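Local coordinates for protein probable enoyl-CoA hydratase/isomerase (PDB 5WYD) that probably acts as a hydro-lyase of the enoyl-CoA hydratase/isomerase (crotonase) family and is implicated in synthesis of the diffusible signal factor DSF, at residues D43-L48 with G99-A104. The protein carries 1 engineered substitution. Numbering follows the deposited sequence.
Sequences DSLIGL and GEAFEA
The CD2 methyl of L48 meets the F102 ring obliquely, with L48 CD2 4.4 Å from F102 CD1. The F102 side chain also touches F98, whose ring plane is inclined by about 35° to its own, E126 and C127 of helix 123-130, and A155 from a loop. The CA-CB bond of F102 starts away from the 43-48 segment, and the length of the aromatic side chain brings its end back to L48. The same methyl also reaches A101: L48 CD2 is 4.1 Å from A101 CB. L48 has CG anti to its backbone N (chi1 175°), which sends its branch across to the alanine and the ring. L45 comes in beside it, with its CD2 4.1 Å from A101 CB. The tightest touch involves backbone: A101 CB sits 3.4 Å from L45 O, a van der Waals contact of methyl against carbonyl. The A101 methyl thus points toward helix 42-57 into a hollow lined by L45 CD2, L45 O and L48 CD2, and its small size permits a CA-CA distance of 5.8 Å between L45 and A101. The two axes approach to 8.5 Å and run in the same general direction, 39° apart. W40 touches both leucines, while a salt bridge from E100 to R49 ties the helices together beside this apolar contact. On another side, E103 pairs with R242 of the second subunit. The contact is buried packing between helices 42-57 and 88-106 within the crotonase fold, in which helices pack against a spiral of β-strands.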
loop_
_atom_site.group_PDB
_atom_site.type_symbol
_atom_site.label_atom_id
_atom_site.label_comp_id
_atom_site.label_asym_id
_atom_site.label_seq_id
_atom_site.Cartn_x
_atom_site.Cartn_y
_atom_site.Cartn_z
ATOM N N ASP A 43 -9.396 10.619 32.851
ATOM C CA ASP A 43 -9.877 9.523 33.676
ATOM C C ASP A 43 -10.858 8.692 32.868
ATOM O O ASP A 43 -10.845 7.456 32.927
ATOM C CB ASP A 43 -10.523 10.079 34.963
ATOM C CG ASP A 43 -10.432 9.123 36.176
ATOM O OD1 ASP A 43 -10.113 7.931 36.008
ATOM O OD2 ASP A 43 -10.698 9.578 37.312
ATOM N N SER A 44 -11.704 9.372 32.087
ATOM C CA SER A 44 -12.661 8.694 31.223
ATOM C C SER A 44 -11.978 7.919 30.091
ATOM O O SER A 44 -12.321 6.759 29.832
ATOM C CB SER A 44 -13.664 9.725 30.696
ATOM O OG SER A 44 -13.024 10.816 30.052
ATOM N N LEU A 45 -10.990 8.523 29.425
ATOM C CA LEU A 45 -10.366 7.873 28.274
ATOM C C LEU A 45 -9.654 6.577 28.638
ATOM O O LEU A 45 -9.749 5.588 27.899
ATOM C CB LEU A 45 -9.390 8.824 27.590
ATOM C CG LEU A 45 -10.030 10.017 26.886
ATOM C CD1 LEU A 45 -8.990 10.857 26.225
ATOM C CD2 LEU A 45 -10.977 9.500 25.860
ATOM N N ILE A 46 -8.886 6.567 29.728
ATOM C CA ILE A 46 -8.215 5.323 30.090
ATOM C C ILE A 46 -9.241 4.257 30.411
ATOM O O ILE A 46 -9.153 3.126 29.921
ATOM C CB ILE A 46 -7.244 5.522 31.266
ATOM C CG1 ILE A 46 -6.068 6.411 30.871
ATOM C CG2 ILE A 46 -6.731 4.171 31.731
ATOM C CD1 ILE A 46 -5.207 6.785 32.050
ATOM N N GLY A 47 -10.270 4.614 31.179
ATOM C CA GLY A 47 -11.269 3.621 31.501
ATOM C C GLY A 47 -11.856 3.042 30.236
ATOM O O GLY A 47 -11.945 1.821 30.086
ATOM N N LEU A 48 -12.117 3.906 29.253
ATOM C CA LEU A 48 -12.726 3.440 28.020
ATOM C C LEU A 48 -11.859 2.387 27.370
ATOM O O LEU A 48 -12.325 1.281 27.086
ATOM C CB LEU A 48 -12.929 4.603 27.076
ATOM C CG LEU A 48 -13.459 4.039 25.774
ATOM C CD1 LEU A 48 -14.731 3.269 26.025
ATOM C CD2 LEU A 48 -13.653 5.174 24.781
ATOM N N GLY A 99 -6.430 8.603 20.758
ATOM C CA GLY A 99 -6.183 7.600 19.750
ATOM C C GLY A 99 -6.281 6.207 20.326
ATOM O O GLY A 99 -7.009 5.364 19.812
ATOM N N GLU A 100 -5.632 5.985 21.467
ATOM C CA GLU A 100 -5.652 4.659 22.075
ATOM C C GLU A 100 -7.056 4.235 22.447
ATOM O O GLU A 100 -7.485 3.113 22.135
ATOM C CB GLU A 100 -4.767 4.625 23.322
ATOM C CG GLU A 100 -3.314 4.943 23.114
ATOM C CD GLU A 100 -2.552 4.962 24.429
ATOM O OE1 GLU A 100 -3.153 4.695 25.493
ATOM O OE2 GLU A 100 -1.326 5.167 24.400
ATOM N N ALA A 101 -7.784 5.116 23.132
ATOM C CA ALA A 101 -9.115 4.756 23.581
ATOM C C ALA A 101 -10.031 4.524 22.393
ATOM O O ALA A 101 -10.629 3.452 22.255
ATOM C CB ALA A 101 -9.659 5.853 24.499
ATOM N N PHE A 102 -10.079 5.481 21.471
ATOM C CA PHE A 102 -10.980 5.349 20.330
ATOM C C PHE A 102 -10.606 4.168 19.448
ATOM O O PHE A 102 -11.486 3.466 18.934
ATOM C CB PHE A 102 -11.018 6.634 19.527
ATOM C CG PHE A 102 -11.681 7.762 20.250
ATOM C CD1 PHE A 102 -12.725 7.535 21.142
ATOM C CD2 PHE A 102 -11.293 9.047 20.015
ATOM C CE1 PHE A 102 -13.328 8.583 21.796
ATOM C CE2 PHE A 102 -11.918 10.089 20.634
ATOM C CZ PHE A 102 -12.921 9.870 21.533
ATOM N N GLU A 103 -9.318 3.950 19.227
ATOM C CA GLU A 103 -8.927 2.782 18.458
ATOM C C GLU A 103 -9.354 1.507 19.167
ATOM O O GLU A 103 -9.774 0.540 18.522
ATOM C CB GLU A 103 -7.438 2.826 18.229
ATOM C CG GLU A 103 -7.037 3.943 17.294
ATOM C CD GLU A 103 -5.555 4.118 17.308
ATOM O OE1 GLU A 103 -5.019 4.968 16.568
ATOM O OE2 GLU A 103 -4.924 3.352 18.051
ATOM N N ALA A 104 -9.257 1.485 20.496
ATOM C CA ALA A 104 -9.732 0.318 21.230
ATOM C C ALA A 104 -11.223 0.095 20.991
ATOM O O ALA A 104 -11.663 -1.043 20.778
ATOM C CB ALA A 104 -9.440 0.470 22.720
#